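Local coordinates for Alpha/beta hydrolase fold protein (Ochrobactrum, PDB 4G9E) that hydrolyses N-acyl homoserine lactones, opening their lactone ring, as an alpha/beta-hydrolase-fold enzyme caught here with the ring-opened product N-butanoyl-L-homoserine, at residues 99-104 with 163-168; 107-112 with 119-124; 126-131 with 228-233; 235-240 with 266-271; 241-246 with 259-264. All blocks are in the same frame, centred on the assembly; numbering follows the deposited sequence.

Contact 1 (99-104 with 163-168); sequences FGWSLG and STCGEP. With C4L (N-butanoyl-L-homoserine), chain C.
Trp101 meets Thr164 and Cys165 with the far end of its indole, and its side chain can be followed outward from the strand. CB leaves the backbone toward 163-168, and with CG anti to the backbone N (chi1 176°) the ring system is carried out toward the end of helix 154-165. On the five-membered ring, NE1 is bonded to the carbonyl of His248, a polar tether outside this contact. On the six-membered ring, CZ2 lies 3.3 Å from Thr164 O, which sits at the ring edge and in its plane; that oxygen has no hydrogen-bond partner in the model, and the aromatic C-H edge may compensate it in part. CH2, the next atom round, reaches Cys165 SG at 4.3 Å, again near the ring plane.

The bound N-butanoyl-L-homoserine lies beside this pair. Leu103 N donates to its O2 at 2.8 Å with an N-H...O angle of 165°, while Ser102 OG stands 2.6 Å from the carboxylate carbon C4, closer than a normal non-bonded contact, and no bond is inferred. Thr164 CG2 approaches O1 more loosely, at 4.0 Å. Ser102 has phi 64°, as in the strained turn of a nucleophile elbow, and the GxSxG sequence fits; it is probably the nucleophile. The contact joins the end of central strand 97-101, just before helix 103-111, to the C-terminal end of helix 154-165, with the ligand between Ser102 and Thr164.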
# COMPACT_ATOMS: atom_id res chain seq x y z
N PHE A 99 -2.54 -4.96 4.02
CA PHE A 99 -1.96 -3.70 4.43
C PHE A 99 -1.52 -2.97 3.17
O PHE A 99 -0.74 -3.51 2.38
CB PHE A 99 -0.74 -3.91 5.34
CG PHE A 99 0.05 -2.65 5.54
CD1 PHE A 99 -0.45 -1.65 6.35
CD2 PHE A 99 1.23 -2.42 4.85
CE1 PHE A 99 0.23 -0.45 6.50
CE2 PHE A 99 1.92 -1.23 5.00
CZ PHE A 99 1.42 -0.25 5.82
N GLY A 100 -1.99 -1.74 2.98
CA GLY A 100 -1.60 -0.96 1.82
C GLY A 100 -0.92 0.32 2.24
O GLY A 100 -1.48 1.11 3.02
N TRP A 101 0.28 0.53 1.70
CA TRP A 101 1.06 1.73 1.97
C TRP A 101 0.89 2.72 0.82
O TRP A 101 1.39 2.50 -0.28
CB TRP A 101 2.54 1.37 2.13
CG TRP A 101 3.41 2.56 2.30
CD1 TRP A 101 3.13 3.69 3.02
CD2 TRP A 101 4.71 2.76 1.73
NE1 TRP A 101 4.18 4.58 2.92
CE2 TRP A 101 5.16 4.03 2.14
CE3 TRP A 101 5.54 1.97 0.93
CZ2 TRP A 101 6.40 4.53 1.77
CZ3 TRP A 101 6.77 2.48 0.56
CH2 TRP A 101 7.19 3.75 0.97
N SER A 102 0.18 3.81 1.11
CA SER A 102 0.07 4.97 0.24
C SER A 102 -0.62 4.58 -1.06
O SER A 102 -1.79 4.23 -1.01
CB SER A 102 1.44 5.64 0.07
OG SER A 102 1.25 6.97 -0.40
N LEU A 103 0.04 4.62 -2.22
CA LEU A 103 -0.58 4.05 -3.42
C LEU A 103 -1.14 2.66 -3.11
O LEU A 103 -2.23 2.31 -3.56
CB LEU A 103 0.45 3.97 -4.55
CG LEU A 103 0.05 3.17 -5.79
CD1 LEU A 103 -1.17 3.78 -6.47
CD2 LEU A 103 1.22 3.07 -6.76
N GLY A 104 -0.40 1.86 -2.34
CA GLY A 104 -0.87 0.54 -1.97
C GLY A 104 -2.17 0.52 -1.17
O GLY A 104 -2.96 -0.42 -1.29
N SER A 163 11.60 11.56 0.80
CA SER A 163 10.33 12.01 1.38
C SER A 163 9.34 10.87 1.59
O SER A 163 8.62 10.84 2.59
CB SER A 163 9.71 13.12 0.52
OG SER A 163 9.47 12.66 -0.80
N THR A 164 9.29 9.92 0.66
CA THR A 164 8.38 8.79 0.81
C THR A 164 8.83 7.80 1.88
O THR A 164 8.00 7.25 2.60
CB THR A 164 8.12 8.02 -0.51
OG1 THR A 164 9.36 7.53 -1.04
CG2 THR A 164 7.40 8.90 -1.52
N CYS A 165 10.14 7.58 2.00
CA CYS A 165 10.63 6.51 2.86
C CYS A 165 11.04 6.97 4.25
O CYS A 165 11.04 6.17 5.18
CB CYS A 165 11.79 5.77 2.19
SG CYS A 165 11.30 4.88 0.71
N GLY A 166 11.37 8.24 4.38
CA GLY A 166 11.75 8.79 5.67
C GLY A 166 13.04 8.22 6.23
O GLY A 166 13.82 7.56 5.53
N GLU A 167 13.27 8.48 7.51
CA GLU A 167 14.48 8.01 8.18
C GLU A 167 14.33 6.57 8.62
O GLU A 167 13.31 6.20 9.19
CB GLU A 167 14.75 8.86 9.43
CG GLU A 167 15.00 10.33 9.15
CD GLU A 167 16.25 10.57 8.34
OE1 GLU A 167 17.10 9.66 8.24
OE2 GLU A 167 16.38 11.69 7.79
N PRO A 168 15.36 5.74 8.42
CA PRO A 168 16.69 6.05 7.88
C PRO A 168 16.74 5.89 6.38
O PRO A 168 16.10 5.02 5.81
CB PRO A 168 17.56 4.97 8.52
CG PRO A 168 16.65 3.80 8.63
CD PRO A 168 15.30 4.37 8.96
O1 C4L C . 3.88 7.05 -1.53
C4 C4L C . 2.96 6.97 -2.38
O2 C4L C . 2.52 5.88 -2.82
C3 C4L C . 2.36 8.24 -2.94
C2 C4L C . 2.51 9.41 -1.95
C1 C4L C . 2.37 10.76 -2.64
O3 C4L C . 3.53 11.02 -3.45
N1 C4L C . 0.93 8.09 -3.25
C5 C4L C . 0.48 7.98 -4.50
O4 C4L C . 1.20 8.01 -5.49
C6 C4L C . -1.02 7.84 -4.67
C7 C4L C . -1.50 8.81 -5.74
C8 C4L C . -1.31 10.27 -5.34

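Contact 2 (107-112 with 119-124); sequences IGIEMI and RGLMIT
Leu121 carries this contact, its two methyl groups lying against the helix backbone at Gly108 and against two isoleucines. CD1 is 3.9 Å from Gly108 CA, and CD2 is 3.8 Å from Gly108 C. A beta carbon at Gly108 would point at the strand and collide with Leu121 CD1, so the bare glycine backbone is what lets the leucine come this close. CD2 also receives Ile109 CG1 at 4.0 Å and Ile112 CD1 at 4.0 Å, each isoleucine crossing the leucine at about a right angle. Farther along the strand, Ile109 CD1 reaches Ile123 CD1 at 4.4 Å, a looser touch.

The torsions explain these meetings. Leu121 holds CG anti to its own N (chi1 172°), whereas Ile109 and Ile112 turn CG1 beside the backbone N, which brings their ends nearer the strand than their CB directions alone would. In the next shell, Pro128 and helix 200-206 pack on Ile109, and Pro128 also touches Ile123. Backbone bonds from Leu121 to Pro210 and Ala212 fix the strand on one edge, and those from Gly120 and Met122 to Val98 fix it on the other.

Helix 107-111 and strand 120-124 run nearly antiparallel, at 158°, with their axes 9.1 Å apart. This is the helix-on-sheet packing of a beta-alpha-beta unit, strand 97-101, helix 103-111 and strand 120-124.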
# COMPACT_ATOMS: atom_id res chain seq x y z
N ILE A 107 -4.88 1.07 -3.71
CA ILE A 107 -5.05 -0.23 -4.35
C ILE A 107 -5.88 -1.16 -3.47
O ILE A 107 -6.81 -1.82 -3.93
CB ILE A 107 -3.68 -0.86 -4.70
CG1 ILE A 107 -2.95 0.02 -5.72
CG2 ILE A 107 -3.84 -2.30 -5.17
CD1 ILE A 107 -1.49 -0.33 -5.90
N GLY A 108 -5.56 -1.21 -2.18
CA GLY A 108 -6.32 -2.01 -1.24
C GLY A 108 -7.80 -1.65 -1.20
O GLY A 108 -8.66 -2.52 -1.13
N ILE A 109 -8.09 -0.36 -1.26
CA ILE A 109 -9.48 0.09 -1.31
C ILE A 109 -10.17 -0.44 -2.58
O ILE A 109 -11.31 -0.92 -2.52
CB ILE A 109 -9.57 1.64 -1.22
CG1 ILE A 109 -9.07 2.13 0.15
CG2 ILE A 109 -11.00 2.11 -1.49
CD1 ILE A 109 -8.89 3.63 0.22
N GLU A 110 -9.49 -0.36 -3.72
CA GLU A 110 -10.05 -0.92 -4.95
C GLU A 110 -10.13 -2.45 -4.91
O GLU A 110 -10.92 -3.04 -5.64
CB GLU A 110 -9.28 -0.42 -6.18
CG GLU A 110 -9.26 1.11 -6.34
CD GLU A 110 -10.63 1.72 -6.60
OE1 GLU A 110 -11.53 1.01 -7.08
OE2 GLU A 110 -10.80 2.93 -6.31
N MET A 111 -9.36 -3.10 -4.04
CA MET A 111 -9.46 -4.55 -3.89
C MET A 111 -10.69 -5.00 -3.12
O MET A 111 -11.07 -6.16 -3.20
CB MET A 111 -8.21 -5.14 -3.24
CG MET A 111 -7.01 -5.19 -4.14
SD MET A 111 -5.58 -5.96 -3.34
CE MET A 111 -6.06 -7.68 -3.30
N ILE A 112 -11.31 -4.10 -2.36
CA ILE A 112 -12.44 -4.51 -1.54
C ILE A 112 -13.51 -5.19 -2.40
O ILE A 112 -14.04 -6.23 -2.03
CB ILE A 112 -13.01 -3.34 -0.72
CG1 ILE A 112 -11.99 -2.88 0.33
CG2 ILE A 112 -14.33 -3.72 -0.06
CD1 ILE A 112 -12.37 -1.60 1.04
N ARG A 119 -10.00 -10.13 5.04
CA ARG A 119 -10.40 -10.14 6.44
C ARG A 119 -10.29 -8.79 7.12
O ARG A 119 -10.86 -8.57 8.18
CB ARG A 119 -9.69 -11.24 7.22
CG ARG A 119 -10.40 -12.57 6.96
CD ARG A 119 -9.96 -13.69 7.85
NE ARG A 119 -8.75 -14.31 7.36
CZ ARG A 119 -8.16 -15.35 7.95
NH1 ARG A 119 -8.69 -15.88 9.04
NH2 ARG A 119 -7.05 -15.86 7.44
N GLY A 120 -9.55 -7.88 6.49
CA GLY A 120 -9.42 -6.52 6.99
C GLY A 120 -8.49 -5.77 6.06
O GLY A 120 -7.73 -6.40 5.32
N LEU A 121 -8.54 -4.45 6.11
CA LEU A 121 -7.66 -3.59 5.33
C LEU A 121 -7.07 -2.53 6.25
O LEU A 121 -7.84 -1.81 6.90
CB LEU A 121 -8.45 -2.90 4.22
CG LEU A 121 -7.71 -1.82 3.42
CD1 LEU A 121 -6.57 -2.42 2.64
CD2 LEU A 121 -8.69 -1.12 2.48
N MET A 122 -5.75 -2.44 6.30
CA MET A 122 -5.08 -1.33 6.99
C MET A 122 -4.45 -0.43 5.94
O MET A 122 -3.76 -0.93 5.05
CB MET A 122 -4.02 -1.83 7.98
CG MET A 122 -3.27 -0.68 8.66
SD MET A 122 -2.02 -1.20 9.86
CE MET A 122 -3.09 -1.71 11.20
N ILE A 123 -4.69 0.87 6.06
CA ILE A 123 -4.13 1.85 5.13
C ILE A 123 -3.28 2.87 5.86
O ILE A 123 -3.69 3.44 6.89
CB ILE A 123 -5.22 2.52 4.27
CG1 ILE A 123 -6.28 3.22 5.13
CG2 ILE A 123 -5.87 1.49 3.34
CD1 ILE A 123 -7.31 4.03 4.33
N THR A 124 -2.08 3.09 5.33
CA THR A 124 -1.09 3.99 5.90
C THR A 124 -0.58 4.87 4.78
O THR A 124 -0.16 4.37 3.73
CB THR A 124 0.08 3.18 6.49
OG1 THR A 124 -0.38 2.48 7.66
CG2 THR A 124 1.27 4.07 6.85

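Contact 3 (126-131 with 228-233); sequences TPPVAR and SKVKFG
Pro128 is the residue of 126-131 that meets both Val230 and Phe232, and every contact it makes with them is apolar or van der Waals in kind. The first group is aliphatic against aromatic. Pro128 CG, at the outer corner of the pyrrolidine ring, lies 3.9 Å from Phe232 CZ and 4.0 Å from Phe232 CE2, so the proline addresses the far end of the phenyl ring, and the two side chains cross at about a right angle. Phe232 gets there by its torsion: CG sits beside the backbone N (chi1 -66°), bringing the ring tip nearer than the initial direction of the side chain would suggest.

The second group is aliphatic against aliphatic. Pro128 CB faces Val230 CG1 at 4.3 Å, a looser approach, with both side chains directed toward the opposing segment. A third touch is apolar against backbone: Val230 CG2 stands 4.0 Å from Pro128 O. The two methyl groups of the valine therefore divide their work, CG1 meeting the proline ring and CG2 its carbonyl.

Neither segment has regular helix or strand where they meet, and the nearest alpha carbons, those of Pro128 and Val230, are 7.3 Å apart. The loop following strand 120-124 is thereby packed against the loop following helix 224-227. Val204 of helix 200-206 touches Pro128, Val230 and Phe232 alike; Ile109 of helix 103-111 also reaches Pro128, and Phe232 extends to Ile211 and Val213 of strand 211-216.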
# COMPACT_ATOMS: atom_id res chain seq x y z
N THR A 126 -2.49 7.02 3.17
CA THR A 126 -3.58 6.97 2.20
C THR A 126 -4.80 7.71 2.71
O THR A 126 -5.45 7.25 3.65
CB THR A 126 -4.01 5.51 1.99
OG1 THR A 126 -2.88 4.72 1.60
CG2 THR A 126 -5.11 5.39 0.95
N PRO A 127 -5.15 8.84 2.08
CA PRO A 127 -6.44 9.47 2.37
C PRO A 127 -7.48 8.97 1.36
O PRO A 127 -7.31 9.17 0.16
CB PRO A 127 -6.15 10.95 2.12
CG PRO A 127 -5.10 10.96 1.05
CD PRO A 127 -4.35 9.64 1.14
N PRO A 128 -8.54 8.29 1.83
CA PRO A 128 -9.58 7.91 0.88
C PRO A 128 -10.24 9.18 0.37
O PRO A 128 -10.75 9.97 1.16
CB PRO A 128 -10.54 7.07 1.74
CG PRO A 128 -9.70 6.57 2.88
CD PRO A 128 -8.79 7.74 3.17
N VAL A 129 -10.17 9.41 -0.94
CA VAL A 129 -10.69 10.63 -1.54
C VAL A 129 -11.46 10.31 -2.80
O VAL A 129 -11.08 9.42 -3.54
CB VAL A 129 -9.55 11.63 -1.92
CG1 VAL A 129 -8.98 12.30 -0.69
CG2 VAL A 129 -8.45 10.93 -2.72
N ALA A 130 -12.55 11.04 -3.01
CA ALA A 130 -13.18 11.09 -4.32
C ALA A 130 -12.26 11.94 -5.20
O ALA A 130 -11.42 12.69 -4.69
CB ALA A 130 -14.54 11.73 -4.22
N ARG A 131 -12.42 11.84 -6.52
CA ARG A 131 -11.48 12.52 -7.40
C ARG A 131 -11.41 14.02 -7.13
O ARG A 131 -10.35 14.62 -7.25
CB ARG A 131 -11.80 12.24 -8.87
CG ARG A 131 -13.08 12.87 -9.36
CD ARG A 131 -13.32 12.56 -10.82
NE ARG A 131 -14.29 13.48 -11.38
CZ ARG A 131 -14.56 13.58 -12.67
NH1 ARG A 131 -13.93 12.81 -13.54
NH2 ARG A 131 -15.46 14.46 -13.09
N SER A 228 -8.90 12.15 9.52
CA SER A 228 -9.65 11.97 10.76
C SER A 228 -11.13 12.30 10.61
O SER A 228 -11.92 12.05 11.52
CB SER A 228 -9.04 12.81 11.89
OG SER A 228 -9.32 14.18 11.70
N LYS A 229 -11.50 12.85 9.46
CA LYS A 229 -12.89 13.21 9.21
C LYS A 229 -13.57 12.30 8.18
O LYS A 229 -14.77 12.42 7.93
CB LYS A 229 -12.99 14.67 8.76
CG LYS A 229 -12.62 15.67 9.85
CD LYS A 229 -12.64 17.10 9.33
CE LYS A 229 -12.26 18.10 10.42
NZ LYS A 229 -13.24 18.08 11.54
N VAL A 230 -12.80 11.40 7.58
CA VAL A 230 -13.36 10.48 6.60
C VAL A 230 -14.30 9.48 7.27
O VAL A 230 -14.00 8.96 8.34
CB VAL A 230 -12.24 9.72 5.86
CG1 VAL A 230 -12.81 8.59 5.01
CG2 VAL A 230 -11.42 10.69 5.01
N LYS A 231 -15.44 9.24 6.63
CA LYS A 231 -16.40 8.26 7.14
C LYS A 231 -16.02 6.85 6.69
O LYS A 231 -15.86 6.59 5.49
CB LYS A 231 -17.82 8.57 6.67
CG LYS A 231 -18.85 7.59 7.21
CD LYS A 231 -20.12 7.56 6.38
CE LYS A 231 -21.05 6.46 6.87
NZ LYS A 231 -20.38 5.13 6.88
N PHE A 232 -15.87 5.95 7.65
CA PHE A 232 -15.61 4.54 7.37
C PHE A 232 -16.78 3.71 7.87
O PHE A 232 -17.33 3.98 8.93
CB PHE A 232 -14.33 4.07 8.06
CG PHE A 232 -13.08 4.72 7.55
CD1 PHE A 232 -12.62 5.90 8.09
CD2 PHE A 232 -12.36 4.13 6.52
CE1 PHE A 232 -11.46 6.50 7.61
CE2 PHE A 232 -11.20 4.71 6.04
CZ PHE A 232 -10.76 5.90 6.59
N GLY A 233 -17.13 2.67 7.12
CA GLY A 233 -18.20 1.77 7.55
C GLY A 233 -17.89 1.07 8.86
O GLY A 233 -18.78 0.88 9.68

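Contact 4 (235-240 with 266-271); sequences LWEGKT and IRDCTQ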
# COMPACT_ATOMS: atom_id res chain seq x y z
N LEU A 235 -14.58 1.39 11.18
CA LEU A 235 -13.25 1.89 11.50
C LEU A 235 -12.69 1.14 12.70
O LEU A 235 -13.26 1.17 13.80
CB LEU A 235 -13.30 3.38 11.79
CG LEU A 235 -11.98 4.07 12.09
CD1 LEU A 235 -10.99 3.89 10.94
CD2 LEU A 235 -12.21 5.55 12.38
N TRP A 236 -11.56 0.46 12.50
CA TRP A 236 -10.96 -0.35 13.54
C TRP A 236 -10.58 0.49 14.76
O TRP A 236 -9.85 1.48 14.64
CB TRP A 236 -9.74 -1.07 12.98
CG TRP A 236 -9.00 -1.91 13.96
CD1 TRP A 236 -9.41 -3.08 14.53
CD2 TRP A 236 -7.67 -1.67 14.45
NE1 TRP A 236 -8.43 -3.57 15.36
CE2 TRP A 236 -7.35 -2.72 15.33
CE3 TRP A 236 -6.73 -0.66 14.23
CZ2 TRP A 236 -6.12 -2.80 15.98
CZ3 TRP A 236 -5.52 -0.74 14.88
CH2 TRP A 236 -5.23 -1.80 15.75
N GLU A 237 -11.08 0.07 15.91
CA GLU A 237 -10.88 0.77 17.19
C GLU A 237 -11.49 2.17 17.22
O GLU A 237 -11.23 2.96 18.14
CB GLU A 237 -9.41 0.74 17.63
CG GLU A 237 -8.95 -0.67 17.96
CD GLU A 237 -7.56 -0.75 18.57
OE1 GLU A 237 -6.80 0.24 18.51
OE2 GLU A 237 -7.23 -1.83 19.11
N GLY A 238 -12.32 2.47 16.23
CA GLY A 238 -13.17 3.65 16.26
C GLY A 238 -12.47 4.98 16.05
O GLY A 238 -13.06 6.03 16.26
N LYS A 239 -11.21 4.93 15.68
CA LYS A 239 -10.47 6.16 15.42
C LYS A 239 -9.34 5.92 14.43
O LYS A 239 -8.97 4.80 14.20
CB LYS A 239 -9.92 6.78 16.71
CG LYS A 239 -8.82 5.96 17.30
CD LYS A 239 -8.36 6.61 18.63
CE LYS A 239 -7.78 8.01 18.38
NZ LYS A 239 -8.19 9.21 19.25
N THR A 240 -8.83 7.01 13.84
CA THR A 240 -7.61 6.94 13.07
C THR A 240 -6.44 7.07 14.05
O THR A 240 -6.54 7.79 15.05
CB THR A 240 -7.57 8.00 11.94
OG1 THR A 240 -7.59 9.32 12.49
CG2 THR A 240 -8.77 7.83 11.03
N ILE A 266 -4.18 -7.68 12.82
CA ILE A 266 -4.22 -9.03 12.27
C ILE A 266 -4.89 -10.00 13.25
O ILE A 266 -5.77 -10.77 12.87
CB ILE A 266 -2.83 -9.56 11.88
CG1 ILE A 266 -2.21 -8.70 10.78
CG2 ILE A 266 -2.92 -11.01 11.44
CD1 ILE A 266 -0.72 -8.95 10.59
N ARG A 267 -4.50 -9.94 14.52
CA ARG A 267 -5.10 -10.79 15.53
C ARG A 267 -6.62 -10.57 15.57
O ARG A 267 -7.40 -11.52 15.58
CB ARG A 267 -4.46 -10.52 16.90
CG ARG A 267 -4.84 -11.50 18.01
CD ARG A 267 -6.19 -11.23 18.66
NE ARG A 267 -6.40 -9.85 19.06
CZ ARG A 267 -5.99 -9.31 20.21
NH1 ARG A 267 -6.26 -8.03 20.45
NH2 ARG A 267 -5.32 -10.02 21.12
N ASP A 268 -7.03 -9.31 15.59
CA ASP A 268 -8.44 -8.98 15.67
C ASP A 268 -9.22 -9.49 14.46
O ASP A 268 -10.35 -9.94 14.60
CB ASP A 268 -8.65 -7.47 15.79
CG ASP A 268 -8.25 -6.91 17.14
OD1 ASP A 268 -7.91 -7.67 18.08
OD2 ASP A 268 -8.31 -5.66 17.25
N CYS A 269 -8.62 -9.43 13.28
CA CYS A 269 -9.31 -9.81 12.04
C CYS A 269 -9.31 -11.30 11.77
O CYS A 269 -10.07 -11.77 10.93
CB CYS A 269 -8.68 -9.10 10.85
SG CYS A 269 -8.95 -7.34 10.76
N THR A 270 -8.45 -12.05 12.47
CA THR A 270 -8.25 -13.46 12.15
C THR A 270 -8.41 -14.42 13.32
O THR A 270 -8.59 -15.61 13.10
CB THR A 270 -6.85 -13.71 11.53
OG1 THR A 270 -5.83 -13.47 12.51
CG2 THR A 270 -6.62 -12.83 10.32
N GLN A 271 -8.32 -13.92 14.55
CA GLN A 271 -8.36 -14.81 15.71
C GLN A 271 -9.31 -14.36 16.80
O GLN A 271 -9.22 -14.81 17.93
CB GLN A 271 -6.96 -15.08 16.27
CG GLN A 271 -6.44 -16.45 15.86
CD GLN A 271 -7.37 -17.59 16.24
OE1 GLN A 271 -7.67 -17.82 17.42
NE2 GLN A 271 -7.83 -18.33 15.24
O HOH W 1 -8.40 -4.19 19.49
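Trp236 and Asp268 are joined by a direct hydrogen bond, NE1 to OD2 at 2.8 Å with an N-H...O angle of 163°. Trp236 CG is anti to the backbone N (chi1 178°), which sends NE1 out toward the helix. The oxygen lies in the indole plane and uses its anti lone pair, while ring and carboxylate planes are turned 56° apart. A solvent bridge adds to this: one water donates both to Asp268 OD2 at 2.7 Å and to Glu237 OE2 at 2.7 Å, coming between two acidic groups whose OE2 and OD2 are 4.4 Å apart.

Arginines probably balance the two negative charges. Arg267 grips Asp268 OD1 side-on, with NE at 2.8 Å and NH1 at 2.9 Å, and Glu237 OE2 has a salt bridge to Arg264. Both carboxylates are thus probably kept ionised. In the apolar group, Glu237 CG lies 3.7 Å above the Trp236 ring plane, over its centre.

An alanine in place of Asp268 would probably leave the indole N-H and the Arg267 guanidinium without the carboxylate whose two oxygens they use, and the water without one of its two acceptors.

A loop is thus held by a Trp-Asp hydrogen bond and a water bridge to the last turns of helix 255-270, the C-terminal helix packed on the sheet of the alpha/beta hydrolase fold.

Contact 5 (241-246 with 259-264); sequences HVIDNA and DAYLAR
The last strand of the alpha/beta-hydrolase sheet, 241-243, meets the C-terminal helix 255-270 here, with Tyr261 packed between His241 and Ile243. Strand and helix segments run at 148° to one another, and their axes come within 11.0 Å. Tyr261 points at the strand with CG beside the backbone N (chi1 -72°), and its ring reaches His241 through CE1 and Ile243 through CE2. The histidine is modelled in two conformers; in the one described, Tyr261 CE1 lies over one face of the imidazole, 3.3 Å from His241 ND1 and offset toward the rim. The two rings meet obliquely, with centroids 4.5 Å apart and planes at 41°. The CB of His241 adds an off-centre CH-pi contact, 4.2 Å from the Tyr261 ring centroid. CE2 takes Ile243 CG1 at 3.8 Å, the aliphatic chain and the phenol sliding past each other in opposite directions.

Tyr261 OH donates to a water in the ring plane at 2.5 Å, unusually short and no measure of strength, and this water donates in turn to Val242 O at 2.9 Å. Around the pair, Trp236 touches both the histidine and the tyrosine, and Val214 of strand 211-216 packs on the same side chains.

A leucine in place of Tyr261 would probably lose the water link to Val242 O and uncover part of the His241 face.

With no direct bond between the segments, van der Waals packing on aliphatic and imidazole atoms probably dominates, while the hydroxyl keeps its hydrogen bond to the water that donates to the strand carbonyl.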
# COMPACT_ATOMS: atom_id res chain seq x y z
N HIS A 241 -5.36 6.35 13.78
CA HIS A 241 -4.22 6.25 14.69
C HIS A 241 -3.04 7.05 14.16
O HIS A 241 -2.80 7.09 12.94
CB HIS A 241 -3.79 4.79 14.84
CG HIS A 241 -4.75 3.94 15.60
ND1 HIS A 241 -5.04 4.16 16.93
CD2 HIS A 241 -5.46 2.85 15.24
CE1 HIS A 241 -5.91 3.25 17.35
NE2 HIS A 241 -6.18 2.44 16.34
N VAL A 242 -2.30 7.68 15.07
CA VAL A 242 -1.18 8.53 14.70
C VAL A 242 0.03 8.16 15.55
O VAL A 242 -0.05 8.07 16.77
CB VAL A 242 -1.55 10.02 14.88
CG1 VAL A 242 -0.35 10.91 14.59
CG2 VAL A 242 -2.72 10.39 13.98
N ILE A 243 1.16 7.94 14.88
CA ILE A 243 2.41 7.58 15.52
C ILE A 243 3.37 8.77 15.53
O ILE A 243 3.70 9.32 14.48
CB ILE A 243 3.07 6.40 14.78
CG1 ILE A 243 2.17 5.15 14.88
CG2 ILE A 243 4.47 6.13 15.32
CD1 ILE A 243 2.60 4.01 13.98
N ASP A 244 3.82 9.17 16.71
CA ASP A 244 4.77 10.27 16.82
C ASP A 244 6.11 9.89 16.21
O ASP A 244 6.47 8.71 16.16
CB ASP A 244 4.99 10.64 18.29
CG ASP A 244 3.75 11.20 18.96
OD1 ASP A 244 2.75 11.48 18.27
OD2 ASP A 244 3.80 11.38 20.20
N ASN A 245 6.86 10.88 15.76
CA ASN A 245 8.23 10.66 15.28
C ASN A 245 8.28 9.73 14.10
O ASN A 245 9.18 8.89 13.97
CB ASN A 245 9.12 10.11 16.40
CG ASN A 245 9.06 10.94 17.65
OD1 ASN A 245 8.87 10.43 18.75
ND2 ASN A 245 9.20 12.25 17.48
N ALA A 246 7.28 9.85 13.24
CA ALA A 246 7.25 9.12 11.99
C ALA A 246 6.54 9.96 10.96
O ALA A 246 5.72 10.81 11.30
CB ALA A 246 6.52 7.79 12.16
N ASP A 259 4.28 -1.99 14.32
CA ASP A 259 4.00 -3.41 14.42
C ASP A 259 3.00 -3.72 15.52
O ASP A 259 2.26 -4.69 15.42
CB ASP A 259 5.28 -4.22 14.67
CG ASP A 259 6.16 -4.34 13.44
OD1 ASP A 259 5.73 -3.99 12.32
OD2 ASP A 259 7.31 -4.82 13.60
N ALA A 260 2.97 -2.92 16.59
CA ALA A 260 1.96 -3.10 17.62
C ALA A 260 0.56 -2.97 17.01
O ALA A 260 -0.32 -3.79 17.27
CB ALA A 260 2.15 -2.10 18.75
N TYR A 261 0.35 -1.94 16.21
CA TYR A 261 -0.93 -1.77 15.53
C TYR A 261 -1.21 -2.90 14.54
O TYR A 261 -2.30 -3.46 14.52
CB TYR A 261 -1.00 -0.44 14.79
CG TYR A 261 -1.12 0.76 15.69
CD1 TYR A 261 -2.31 1.06 16.34
CD2 TYR A 261 -0.04 1.61 15.88
CE1 TYR A 261 -2.42 2.17 17.17
CE2 TYR A 261 -0.14 2.72 16.70
CZ TYR A 261 -1.33 2.99 17.33
OH TYR A 261 -1.44 4.09 18.15
N LEU A 262 -0.23 -3.22 13.69
CA LEU A 262 -0.45 -4.21 12.66
C LEU A 262 -0.73 -5.58 13.27
O LEU A 262 -1.65 -6.27 12.84
CB LEU A 262 0.75 -4.26 11.71
CG LEU A 262 0.66 -5.28 10.58
CD1 LEU A 262 -0.61 -5.09 9.74
CD2 LEU A 262 1.91 -5.24 9.72
N ALA A 263 0.07 -5.98 14.26
CA ALA A 263 -0.15 -7.26 14.91
C ALA A 263 -1.53 -7.34 15.57
O ALA A 263 -2.21 -8.36 15.48
CB ALA A 263 0.94 -7.53 15.94
N ARG A 264 -1.93 -6.27 16.24
CA ARG A 264 -3.21 -6.26 16.92
C ARG A 264 -4.35 -6.35 15.90
O ARG A 264 -5.32 -7.07 16.11
CB ARG A 264 -3.36 -5.04 17.82
CG ARG A 264 -4.56 -5.12 18.76
CD ARG A 264 -4.49 -4.05 19.83
NE ARG A 264 -4.65 -2.67 19.35
CZ ARG A 264 -3.69 -1.75 19.39
NH1 ARG A 264 -3.96 -0.51 18.99
NH2 ARG A 264 -2.48 -2.05 19.83
O HOH W 2 0.45 5.76 18.45

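Along the chain, contact 2 falls within the span of contact 1, contact 3 straddles the close of contact 1, and contact 5 lies within the span of contact 4. Contacts 1, 2 and 5 reach one mixed sheet: strands 97-101 and 120-124 are neighbours in it, and 241-243 is an outermost strand. Contacts 1 and 2 share helix 103-111, and contacts 4 and 5 share helix 255-270, their centres about 12 Å apart. Contact 3 lies about 12 Å from contact 2, touching it through Pro128, and about 18 Å from contact 1. The ligand sits at contact 1, whereas the other four join helices, loops and strands of the surrounding fold, contact 4 by polar bonds.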